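BT_4661 (Bacteroides thetaiotaomicron, PDB 4AK2) binds heparin and heparan sulphate through this ligand-binding domain of a SusE-like surface protein from the heparin utilisation locus. Local coordinates at residues Phe28-Gly33 / Val111-Ser116; Ile118-Val123 / Ala262-Ala267; Pro129-Val134 / Phe273-Thr278; Phe156-Arg161 / Thr225-His230. All blocks are in the same frame, centred on the assembly; numbering follows the deposited sequence.

Contact 1 of 4, residues Phe28-Gly33 / Val111-Ser116; sequences FRIEAG and VFFHFS
Arg29 and His114 meet side by side on one face of a parallel strand pair. Arg29 NE gives a nearly straight hydrogen bond to His114 ND1, 2.9 Å long with an N-H...N angle of 166°. The bond lies in both planes, yet guanidinium and imidazole stand 85° apart. ND1 therefore acts as acceptor here, which leaves NE2 as the likely protonated nitrogen if the ring is neutral. Arg29 reaches the ring because CG is anti to the backbone N (chi1 174°) and the chain bends at chi3.

Phe28, Ile30, Phe113 and Phe115 lie on the other face. Ile30 CG2 packs 3.6 Å from Phe115 CE1. Phe28 CB sits against Phe113 CD2, and Val111 CG1 comes up to the edge of the Phe28 ring.

The backbones run in parallel register. The bond from Ile30 N to His114 O is 2.7 Å, and Ser116 N continues the ladder to Ile30 O at 2.9 Å. Beyond the last rung a water takes over. It accepts from Gly33 N and donates to Ser116 O, 2.8 Å from each.

Further out, Arg29 NH2 bonds to Tyr127 O and Arg29 NH1 to Thr128 OG1, which fixes the guanidinium. Glu126 holds Ser116 OG.

Strand 27-30 is an outermost strand of a four-stranded mixed sheet. Strand 105-115 lies beside it and pairs on its other side with strand 89-98. The Phe113 face packs on strand 79-82, while Phe112 meets the ring of Phe273, and His114 that of Phe130.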
# COMPACT_ATOMS: atom_id res chain seq x y z
N PHE A 28 -3.53 3.73 9.01
CA PHE A 28 -4.36 4.77 9.60
C PHE A 28 -5.04 5.59 8.55
O PHE A 28 -4.40 6.07 7.63
CB PHE A 28 -3.49 5.67 10.52
CG PHE A 28 -2.92 4.87 11.64
CD1 PHE A 28 -1.72 4.17 11.49
CD2 PHE A 28 -3.64 4.70 12.83
CE1 PHE A 28 -1.26 3.33 12.51
CE2 PHE A 28 -3.16 3.86 13.84
CZ PHE A 28 -2.01 3.17 13.68
N ARG A 29 -6.35 5.73 8.69
CA ARG A 29 -7.13 6.56 7.80
C ARG A 29 -7.40 7.90 8.45
O ARG A 29 -7.75 7.99 9.63
CB ARG A 29 -8.48 5.85 7.46
CG ARG A 29 -9.41 6.75 6.65
CD ARG A 29 -10.55 5.95 6.03
NE ARG A 29 -10.07 5.13 4.92
CZ ARG A 29 -10.35 3.84 4.71
NH1 ARG A 29 -11.12 3.09 5.56
NH2 ARG A 29 -9.85 3.27 3.62
N ILE A 30 -7.26 8.94 7.65
CA ILE A 30 -7.76 10.27 7.99
C ILE A 30 -9.12 10.37 7.30
O ILE A 30 -9.20 10.28 6.07
CB ILE A 30 -6.81 11.40 7.54
CG1 ILE A 30 -5.42 11.19 8.16
CG2 ILE A 30 -7.40 12.75 7.91
CD1 ILE A 30 -4.44 10.37 7.34
N GLU A 31 -10.18 10.51 8.10
CA GLU A 31 -11.55 10.48 7.58
C GLU A 31 -11.79 11.62 6.57
O GLU A 31 -11.17 12.68 6.65
CB GLU A 31 -12.56 10.58 8.73
CG GLU A 31 -12.62 11.99 9.37
CD GLU A 31 -13.60 12.06 10.55
OE1 GLU A 31 -14.68 11.41 10.49
OE2 GLU A 31 -13.29 12.76 11.53
N ALA A 32 -12.73 11.39 5.66
CA ALA A 32 -13.13 12.38 4.69
C ALA A 32 -13.45 13.70 5.40
O ALA A 32 -14.19 13.72 6.40
CB ALA A 32 -14.32 11.88 3.90
N GLY A 33 -12.88 14.80 4.90
CA GLY A 33 -13.11 16.09 5.52
C GLY A 33 -12.34 16.36 6.80
O GLY A 33 -12.47 17.45 7.38
N VAL A 111 4.53 1.73 7.97
CA VAL A 111 3.26 2.22 8.45
C VAL A 111 2.59 2.95 7.31
O VAL A 111 3.25 3.78 6.64
CB VAL A 111 3.38 3.09 9.72
CG1 VAL A 111 2.00 3.57 10.20
CG2 VAL A 111 4.14 2.34 10.81
N PHE A 112 1.31 2.74 7.08
CA PHE A 112 0.59 3.27 5.96
C PHE A 112 -0.50 4.22 6.39
O PHE A 112 -1.07 4.10 7.49
CB PHE A 112 -0.02 2.13 5.16
CG PHE A 112 0.98 1.14 4.62
CD1 PHE A 112 1.36 0.04 5.39
CD2 PHE A 112 1.46 1.22 3.32
CE1 PHE A 112 2.22 -0.91 4.89
CE2 PHE A 112 2.35 0.28 2.82
CZ PHE A 112 2.70 -0.84 3.59
N PHE A 113 -0.80 5.17 5.50
CA PHE A 113 -1.82 6.20 5.72
C PHE A 113 -2.72 6.36 4.54
O PHE A 113 -2.27 6.25 3.42
CB PHE A 113 -1.15 7.56 6.05
CG PHE A 113 -0.39 7.54 7.32
CD1 PHE A 113 0.94 7.09 7.34
CD2 PHE A 113 -0.97 7.97 8.51
CE1 PHE A 113 1.67 7.02 8.55
CE2 PHE A 113 -0.27 7.90 9.73
CZ PHE A 113 1.07 7.45 9.75
N HIS A 114 -4.00 6.60 4.81
CA HIS A 114 -4.96 6.93 3.74
C HIS A 114 -5.71 8.16 4.11
O HIS A 114 -6.34 8.23 5.17
CB HIS A 114 -5.99 5.79 3.55
CG HIS A 114 -7.05 6.11 2.49
ND1 HIS A 114 -8.38 6.05 2.72
CD2 HIS A 114 -6.89 6.56 1.18
CE1 HIS A 114 -9.05 6.40 1.60
NE2 HIS A 114 -8.14 6.73 0.66
N PHE A 115 -5.65 9.18 3.26
CA PHE A 115 -6.41 10.43 3.46
C PHE A 115 -7.66 10.27 2.60
O PHE A 115 -7.61 10.43 1.38
CB PHE A 115 -5.57 11.65 3.11
CG PHE A 115 -6.10 12.97 3.63
CD1 PHE A 115 -7.38 13.12 4.21
CD2 PHE A 115 -5.28 14.09 3.53
CE1 PHE A 115 -7.81 14.37 4.70
CE2 PHE A 115 -5.70 15.33 3.99
CZ PHE A 115 -6.96 15.47 4.58
N SER A 116 -8.78 9.94 3.23
CA SER A 116 -10.01 9.69 2.48
C SER A 116 -10.67 11.00 2.02
O SER A 116 -10.32 12.08 2.51
CB SER A 116 -10.99 8.87 3.30
OG SER A 116 -11.96 8.36 2.41
O HOH W 1 -11.01 14.77 2.80

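Contact 2 of 4, residues Ile118-Val123 / Ala262-Ala267; sequences ISDSNV and AATSGA
Asp120 and Gly266 make the close part of this loop-to-loop contact. Asp120 N donates to Gly266 O at 2.9 Å, with a nearly straight N-H...O angle of 167°. The donor sits above the carbonyl plane, 37° out of it. The Asp120 carboxylate folds over the same glycine. Its CG is anti to the carbonyl carbon and beside the backbone N (chi1 -77°), which sets OD2 3.3 Å from Gly266 CA. Gly266 has no side chain, and this lets the carboxylate lie so close. Ser119 CB adds a contact to Gly266 O at 3.4 Å, and Ser119 OG is hydrogen-bonded to Tyr253 OH.

The Thr264 side is looser. Asp120 OD2 and Thr264 OG1 stand 4.0 Å apart, and a water fills the step between them. The water donates to Asp120 OD2 at 2.7 Å, accepts from Gly266 N at 2.9 Å, and lies 2.6 Å from Thr264 OG1. Thr264 is exposed, so this side faces solvent.

Each loop also braces itself. Ser119 N bonds to Val123 O, and Ala267 N bonds to Thr264 O.

Ser265, next to the bonded glycine, belongs to the glycan pocket and touches a bound 2-O-sulfo-iduronate. The contact joins two surface loops by one direct backbone bond and one water. Such polar, partly water-mediated chemistry is consistent with a join that helps to place the Ser265 loop beside the sulfated sugar.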
# COMPACT_ATOMS: atom_id res chain seq x y z
N ILE A 118 -14.56 12.56 -0.22
CA ILE A 118 -15.65 12.43 -1.18
C ILE A 118 -15.15 13.08 -2.48
O ILE A 118 -14.87 14.29 -2.52
CB ILE A 118 -16.95 13.08 -0.65
CG1 ILE A 118 -17.33 12.45 0.69
CG2 ILE A 118 -18.07 12.94 -1.69
CD1 ILE A 118 -18.61 12.98 1.34
N SER A 119 -15.02 12.26 -3.52
CA SER A 119 -14.52 12.72 -4.83
C SER A 119 -15.70 12.99 -5.79
O SER A 119 -16.82 13.13 -5.33
CB SER A 119 -13.47 11.72 -5.36
OG SER A 119 -13.93 10.39 -5.30
N ASP A 120 -15.46 13.06 -7.10
CA ASP A 120 -16.57 13.38 -8.03
C ASP A 120 -17.72 12.38 -7.88
O ASP A 120 -17.52 11.18 -7.61
CB ASP A 120 -16.11 13.33 -9.50
CG ASP A 120 -15.32 14.54 -9.94
OD1 ASP A 120 -15.15 15.52 -9.16
OD2 ASP A 120 -14.83 14.51 -11.09
N SER A 121 -18.92 12.88 -8.18
CA SER A 121 -20.11 12.03 -8.29
C SER A 121 -20.46 11.33 -6.98
O SER A 121 -21.01 10.24 -6.98
CB SER A 121 -19.94 10.99 -9.42
OG SER A 121 -19.67 11.66 -10.63
N ASN A 122 -20.12 11.98 -5.87
CA ASN A 122 -20.47 11.50 -4.51
C ASN A 122 -19.80 10.18 -4.10
O ASN A 122 -20.20 9.55 -3.13
CB ASN A 122 -21.97 11.52 -4.21
CG ASN A 122 -22.32 12.66 -3.28
OD1 ASN A 122 -21.61 12.91 -2.27
ND2 ASN A 122 -23.35 13.40 -3.63
N VAL A 123 -18.72 9.82 -4.81
CA VAL A 123 -17.97 8.60 -4.53
C VAL A 123 -17.11 8.83 -3.30
O VAL A 123 -16.46 9.86 -3.15
CB VAL A 123 -17.09 8.19 -5.74
CG1 VAL A 123 -16.07 7.09 -5.41
CG2 VAL A 123 -17.98 7.82 -6.91
N ALA A 262 -10.22 7.80 -19.26
CA ALA A 262 -10.13 9.25 -19.51
C ALA A 262 -10.84 10.05 -18.40
O ALA A 262 -11.16 11.22 -18.55
CB ALA A 262 -10.62 9.63 -20.92
N ALA A 263 -11.08 9.42 -17.25
CA ALA A 263 -11.70 10.12 -16.15
C ALA A 263 -10.98 11.44 -15.86
O ALA A 263 -9.74 11.51 -15.87
CB ALA A 263 -11.68 9.24 -14.91
N THR A 264 -11.75 12.48 -15.58
CA THR A 264 -11.16 13.75 -15.27
C THR A 264 -10.63 13.79 -13.84
O THR A 264 -10.80 12.80 -13.06
CB THR A 264 -12.17 14.90 -15.59
OG1 THR A 264 -13.36 14.69 -14.81
CG2 THR A 264 -12.53 14.89 -17.09
N SER A 265 -9.95 14.88 -13.49
CA SER A 265 -9.07 14.90 -12.31
C SER A 265 -9.79 14.57 -10.98
O SER A 265 -9.19 13.96 -10.07
CB SER A 265 -8.30 16.25 -12.24
OG SER A 265 -9.15 17.32 -11.89
N GLY A 266 -11.07 14.93 -10.89
CA GLY A 266 -11.82 14.68 -9.64
C GLY A 266 -12.30 13.24 -9.49
O GLY A 266 -12.88 12.90 -8.46
N ALA A 267 -12.09 12.40 -10.51
CA ALA A 267 -12.48 10.98 -10.46
C ALA A 267 -11.23 10.07 -10.46
O ALA A 267 -11.24 9.00 -11.07
CB ALA A 267 -13.42 10.66 -11.62
O HOH W 2 -13.15 15.99 -12.53

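Contact 3 of 4, residues Pro129-Val134 / Phe273-Thr278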
# COMPACT_ATOMS: atom_id res chain seq x y z
N PRO A 129 -9.30 -3.33 5.04
CA PRO A 129 -8.07 -2.54 5.08
C PRO A 129 -7.70 -2.00 3.71
O PRO A 129 -8.01 -2.57 2.68
CB PRO A 129 -7.02 -3.59 5.52
CG PRO A 129 -7.54 -4.89 4.93
CD PRO A 129 -9.02 -4.79 5.11
N PHE A 130 -6.98 -0.88 3.76
CA PHE A 130 -6.44 -0.26 2.53
C PHE A 130 -5.05 -0.71 2.20
O PHE A 130 -4.47 -0.24 1.20
CB PHE A 130 -6.59 1.25 2.53
CG PHE A 130 -5.77 1.95 3.60
CD1 PHE A 130 -4.43 2.34 3.32
CD2 PHE A 130 -6.31 2.26 4.86
CE1 PHE A 130 -3.69 3.01 4.27
CE2 PHE A 130 -5.56 2.93 5.82
CZ PHE A 130 -4.25 3.29 5.51
N VAL A 131 -4.45 -1.60 2.99
CA VAL A 131 -3.19 -2.24 2.66
C VAL A 131 -3.53 -3.72 2.41
O VAL A 131 -3.96 -4.43 3.35
CB VAL A 131 -2.15 -2.13 3.76
CG1 VAL A 131 -0.81 -2.75 3.31
CG2 VAL A 131 -1.93 -0.65 4.17
N PHE A 132 -3.42 -4.17 1.18
CA PHE A 132 -3.71 -5.55 0.81
C PHE A 132 -2.39 -6.31 0.96
O PHE A 132 -1.45 -6.09 0.17
CB PHE A 132 -4.25 -5.59 -0.66
CG PHE A 132 -4.39 -7.00 -1.21
CD1 PHE A 132 -4.65 -8.09 -0.35
CD2 PHE A 132 -4.22 -7.25 -2.58
CE1 PHE A 132 -4.78 -9.42 -0.83
CE2 PHE A 132 -4.39 -8.58 -3.07
CZ PHE A 132 -4.61 -9.64 -2.19
N GLN A 133 -2.31 -7.22 1.93
CA GLN A 133 -1.16 -8.04 2.19
C GLN A 133 -1.28 -9.31 1.38
O GLN A 133 -2.23 -10.11 1.61
CB GLN A 133 -1.07 -8.38 3.68
CG GLN A 133 -0.79 -7.09 4.48
CD GLN A 133 -0.64 -7.41 5.97
OE1 GLN A 133 -1.54 -8.00 6.57
NE2 GLN A 133 0.47 -6.98 6.57
N VAL A 134 -0.41 -9.51 0.40
CA VAL A 134 -0.52 -10.59 -0.55
C VAL A 134 0.78 -11.35 -0.69
O VAL A 134 1.88 -10.77 -0.69
CB VAL A 134 -1.02 -10.04 -1.92
CG1 VAL A 134 0.02 -9.10 -2.59
CG2 VAL A 134 -1.39 -11.18 -2.86
N PHE A 273 -2.82 0.38 -1.08
CA PHE A 273 -1.45 -0.08 -1.21
C PHE A 273 -1.39 -1.59 -1.27
O PHE A 273 -2.15 -2.25 -0.52
CB PHE A 273 -0.61 0.40 -0.00
CG PHE A 273 0.46 1.41 -0.33
CD1 PHE A 273 1.61 1.02 -1.00
CD2 PHE A 273 0.32 2.70 0.14
CE1 PHE A 273 2.61 1.95 -1.30
CE2 PHE A 273 1.31 3.65 -0.12
CZ PHE A 273 2.46 3.26 -0.82
N ILE A 274 -0.61 -2.17 -2.16
CA ILE A 274 -0.44 -3.61 -2.21
C ILE A 274 0.92 -3.94 -1.59
O ILE A 274 1.96 -3.40 -2.00
CB ILE A 274 -0.41 -4.14 -3.67
CG1 ILE A 274 -1.60 -3.63 -4.49
CG2 ILE A 274 -0.29 -5.67 -3.67
CD1 ILE A 274 -2.95 -3.76 -3.89
N TRP A 275 0.95 -4.78 -0.56
CA TRP A 275 2.17 -5.16 0.12
C TRP A 275 2.47 -6.60 -0.16
O TRP A 275 1.70 -7.49 0.33
CB TRP A 275 2.10 -4.84 1.61
CG TRP A 275 3.29 -5.21 2.43
CD1 TRP A 275 4.51 -5.74 2.03
CD2 TRP A 275 3.38 -5.09 3.88
NE1 TRP A 275 5.34 -5.94 3.13
CE2 TRP A 275 4.70 -5.57 4.26
CE3 TRP A 275 2.50 -4.66 4.87
CZ2 TRP A 275 5.10 -5.62 5.59
CZ3 TRP A 275 2.90 -4.70 6.19
CH2 TRP A 275 4.19 -5.17 6.55
N PHE A 276 3.47 -6.92 -0.94
CA PHE A 276 3.89 -8.27 -1.30
C PHE A 276 4.87 -8.80 -0.29
O PHE A 276 5.88 -8.18 0.03
CB PHE A 276 4.63 -8.27 -2.66
CG PHE A 276 3.86 -7.61 -3.77
CD1 PHE A 276 2.99 -8.32 -4.61
CD2 PHE A 276 4.06 -6.25 -4.05
CE1 PHE A 276 2.31 -7.71 -5.64
CE2 PHE A 276 3.37 -5.64 -5.08
CZ PHE A 276 2.49 -6.35 -5.88
N ASP A 277 4.58 -10.00 0.25
CA ASP A 277 5.54 -10.72 1.11
C ASP A 277 5.16 -12.21 1.11
O ASP A 277 3.99 -12.55 1.36
CB ASP A 277 5.49 -10.16 2.55
CG ASP A 277 6.62 -10.63 3.44
OD1 ASP A 277 6.98 -11.82 3.38
OD2 ASP A 277 7.07 -9.81 4.26
N THR A 278 6.11 -13.05 0.76
CA THR A 278 5.88 -14.50 0.77
C THR A 278 5.49 -15.06 2.15
O THR A 278 4.99 -16.19 2.21
CB THR A 278 7.09 -15.30 0.25
OG1 THR A 278 8.26 -14.92 0.95
CG2 THR A 278 7.29 -15.11 -1.23
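Trp275 and Gln133 lie side by side and point the same way from neighbouring parallel strands. The Gln133 chain is extended beyond CG, which carries NE2 to 3.4 Å from Trp275 CZ3. Amide and indole planes are 51° apart. Val131 CG1 approaches the indole at its edge and sits 4.0 Å from Trp275 CB.

The other face is apolar. Ile274 CD1 touches the edge of the Phe132 ring, in its plane, 3.9 Å from Phe132 CD2. Val134 CG1 meets Ile274 CG2 at 3.6 Å. It also lies alongside Phe276, 3.7 Å from its CD1. With chi1 at 67°, CG1 of Val134 is set between the backbone N and the carbonyl carbon, turned to both partners. Ile274 CG2 lies over one face of the Phe276 ring, near its rim.

Five backbone hydrogen bonds tie the strands. They run from Phe273 N to Phe130 O at one end to Asp277 N to Val134 O at the other.

Strand 268-276 lies between strand 131-134 and the antiparallel strand 241-254 in the mixed sheet. Strand 229-231 packs on the Ile274 face, and Trp236 stacks on Phe276. On the other face, Phe280 meets Trp275 edge-to-face and Phe112 touches Val131.

Contact 4 of 4, residues Phe156-Arg161 / Thr225-His230; sequences FRLDYR and TDFKVH. With SGN (2-deoxy-6-O-sulfo-2-(sulfoamino)-alpha-D-glucopyranose), chain B.
Phe156 O, which touches the Phe227 ring, accepts a hydrogen bond from Arg157 NH1 at 2.8 Å. The donor stands above the carbonyl plane, 60° out of it. Phe227 CZ lies 3.2 Å from Phe156 O. Arg157 NH1 has a second acceptor in Ser154 O.

Phe156 and Phe227 form a T-shaped pair. The Phe156 edge points at the Phe227 face, with centroids 5.1 Å apart and planes at 88°. Phe156 CD2 sits over the centre of the Phe227 ring. With chi1 at -166° the Phe156 ring swings away from its own backbone N, which turns its edge to Phe227. Leu158 CB packs against Phe227 CD1 at 3.8 Å. Further along, Tyr160 and Val229 cross at about a right angle, and Val229 CG2 lies 3.9 Å from Tyr160 OH. Ile222, Ile272 and Ile274 line the same core.

Arg161, at the other end of 156-161, holds the sugar. Its NH1 and NH2 both donate to O3 of the N- and 6-O-sulfated glucosamine, NH1 at 3.0 Å. O3 is at the guanidinium edge, in its plane. The N-sulfate oxygen O1S lies over the centre of one guanidinium face, 3.3 Å from Arg161 CZ. Gln261 O accepts from Arg161 NE and so helps to set the group's rotation. Arg203 N, Gln182, Thr201 and Gln261 also hydrogen-bond this sugar.

Strand 157-161 thus runs from an apolar core to a sulfated-glycan site, where a positively charged arginine would suit the N-sulfate.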
# COMPACT_ATOMS: atom_id res chain seq x y z
N PHE A 156 -20.86 1.21 -11.85
CA PHE A 156 -19.54 1.70 -11.44
C PHE A 156 -18.47 0.90 -12.18
O PHE A 156 -18.61 -0.31 -12.35
CB PHE A 156 -19.40 1.53 -9.93
CG PHE A 156 -18.25 2.29 -9.31
CD1 PHE A 156 -18.28 3.68 -9.24
CD2 PHE A 156 -17.13 1.61 -8.78
CE1 PHE A 156 -17.24 4.38 -8.64
CE2 PHE A 156 -16.09 2.32 -8.17
CZ PHE A 156 -16.15 3.71 -8.11
N ARG A 157 -17.43 1.59 -12.66
CA ARG A 157 -16.25 0.94 -13.25
C ARG A 157 -15.00 1.55 -12.65
O ARG A 157 -14.98 2.75 -12.37
CB ARG A 157 -16.21 1.08 -14.80
CG ARG A 157 -17.44 0.49 -15.51
CD ARG A 157 -17.56 -1.04 -15.40
NE ARG A 157 -18.70 -1.53 -16.16
CZ ARG A 157 -19.94 -1.57 -15.71
NH1 ARG A 157 -20.22 -1.22 -14.46
NH2 ARG A 157 -20.89 -2.04 -16.51
N LEU A 158 -13.96 0.75 -12.43
CA LEU A 158 -12.80 1.16 -11.62
C LEU A 158 -11.55 0.48 -12.18
O LEU A 158 -11.56 -0.73 -12.41
CB LEU A 158 -13.06 0.69 -10.17
CG LEU A 158 -12.05 1.19 -9.14
CD1 LEU A 158 -12.18 2.72 -8.92
CD2 LEU A 158 -12.26 0.50 -7.81
N ASP A 159 -10.50 1.24 -12.48
CA ASP A 159 -9.32 0.63 -13.12
C ASP A 159 -8.06 1.40 -12.82
O ASP A 159 -8.09 2.63 -12.81
CB ASP A 159 -9.55 0.59 -14.63
CG ASP A 159 -8.78 -0.48 -15.36
OD1 ASP A 159 -8.56 -1.56 -14.78
OD2 ASP A 159 -8.41 -0.27 -16.55
N TYR A 160 -6.96 0.69 -12.58
CA TYR A 160 -5.66 1.37 -12.52
C TYR A 160 -5.43 2.15 -13.80
O TYR A 160 -5.85 1.78 -14.89
CB TYR A 160 -4.55 0.37 -12.29
CG TYR A 160 -4.38 -0.10 -10.85
CD1 TYR A 160 -3.56 0.61 -9.98
CD2 TYR A 160 -5.02 -1.26 -10.36
CE1 TYR A 160 -3.36 0.21 -8.66
CE2 TYR A 160 -4.82 -1.65 -9.07
CZ TYR A 160 -4.01 -0.96 -8.22
OH TYR A 160 -3.81 -1.41 -6.93
N ARG A 161 -4.65 3.23 -13.64
CA ARG A 161 -4.43 4.22 -14.75
C ARG A 161 -3.00 4.70 -14.94
O ARG A 161 -2.53 4.75 -16.10
CB ARG A 161 -5.37 5.42 -14.61
CG ARG A 161 -5.26 6.50 -15.70
CD ARG A 161 -5.49 5.92 -17.10
NE ARG A 161 -5.41 6.96 -18.13
CZ ARG A 161 -4.27 7.37 -18.68
NH1 ARG A 161 -3.09 6.86 -18.28
NH2 ARG A 161 -4.29 8.35 -19.57
N THR A 225 -17.20 -6.35 -10.63
CA THR A 225 -18.37 -6.83 -9.90
C THR A 225 -18.34 -6.34 -8.46
O THR A 225 -19.30 -5.72 -7.96
CB THR A 225 -18.44 -8.39 -9.96
OG1 THR A 225 -18.62 -8.75 -11.34
CG2 THR A 225 -19.60 -8.92 -9.17
N ASP A 226 -17.22 -6.63 -7.81
CA ASP A 226 -16.98 -6.27 -6.41
C ASP A 226 -15.86 -5.25 -6.22
O ASP A 226 -15.70 -4.74 -5.12
CB ASP A 226 -16.68 -7.54 -5.59
CG ASP A 226 -17.77 -8.56 -5.65
OD1 ASP A 226 -18.94 -8.16 -5.48
OD2 ASP A 226 -17.44 -9.74 -5.87
N PHE A 227 -15.07 -4.98 -7.29
CA PHE A 227 -14.04 -3.92 -7.26
C PHE A 227 -12.88 -4.27 -6.34
O PHE A 227 -12.17 -3.41 -5.86
CB PHE A 227 -14.67 -2.55 -6.97
CG PHE A 227 -15.81 -2.27 -7.91
CD1 PHE A 227 -15.55 -2.10 -9.28
CD2 PHE A 227 -17.13 -2.29 -7.48
CE1 PHE A 227 -16.59 -1.91 -10.19
CE2 PHE A 227 -18.18 -2.12 -8.37
CZ PHE A 227 -17.91 -1.94 -9.73
N LYS A 228 -12.65 -5.57 -6.11
CA LYS A 228 -11.44 -6.02 -5.44
C LYS A 228 -10.26 -5.87 -6.39
O LYS A 228 -10.38 -6.01 -7.62
CB LYS A 228 -11.55 -7.50 -5.08
CG LYS A 228 -12.70 -7.84 -4.10
CD LYS A 228 -12.76 -9.33 -3.83
CE LYS A 228 -13.84 -9.66 -2.81
NZ LYS A 228 -13.85 -11.13 -2.54
N VAL A 229 -9.09 -5.60 -5.81
CA VAL A 229 -7.85 -5.69 -6.56
C VAL A 229 -7.37 -7.16 -6.54
O VAL A 229 -7.25 -7.73 -5.46
CB VAL A 229 -6.72 -4.78 -6.00
CG1 VAL A 229 -5.41 -5.03 -6.73
CG2 VAL A 229 -7.13 -3.30 -6.04
N HIS A 230 -7.12 -7.73 -7.72
CA HIS A 230 -6.57 -9.05 -7.89
C HIS A 230 -5.14 -9.00 -8.25
O HIS A 230 -4.76 -8.18 -9.07
CB HIS A 230 -7.32 -9.80 -9.01
CG HIS A 230 -8.78 -9.94 -8.74
ND1 HIS A 230 -9.36 -11.14 -8.47
CD2 HIS A 230 -9.78 -9.00 -8.66
CE1 HIS A 230 -10.67 -10.95 -8.24
NE2 HIS A 230 -10.93 -9.64 -8.36
C1 SGN B . 0.12 5.69 -22.23
C2 SGN B . -0.70 6.31 -21.10
C3 SGN B . -0.45 7.82 -21.08
C4 SGN B . 1.03 8.13 -21.02
C5 SGN B . 1.79 7.46 -22.17
C6 SGN B . 3.30 7.60 -21.96
N2 SGN B . -2.11 5.96 -21.27
O1 SGN B . -0.40 6.08 -23.50
O3 SGN B . -1.10 8.34 -19.92
O4 SGN B . 1.23 9.53 -21.26
O5 SGN B . 1.50 6.06 -22.10
O6 SGN B . 4.00 7.02 -23.05
S1 SGN B . -2.72 4.56 -20.84
O1S SGN B . -4.15 4.75 -20.66
O2S SGN B . -2.44 3.51 -21.78
O3S SGN B . -2.04 4.20 -19.47
S2 SGN B . 5.53 6.89 -22.98
O4S SGN B . 6.13 8.22 -23.03
O5S SGN B . 5.95 6.05 -24.33
O6S SGN B . 5.87 6.08 -21.80

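Contact 3 is buried near the middle of the chain; contact 4 is also buried but reaches out to the glycan through Arg161. Contact 1 is partly buried, and contact 2 is on the surface. Contacts 1 and 3 are both parallel strand pairs, but in different sheets; they touch where Phe130 and Val131 pack on Phe112-His114. Contacts 3 and 4 reach the same mixed sheet and share an apolar core, with Ile274 against Tyr160 and Val229. Contact 2 has neither strands nor a sizeable apolar core, and is held by polar and water-mediated links. Contacts 2 and 4 meet at Val123 and Phe156, and each brings a residue to the glycan pocket.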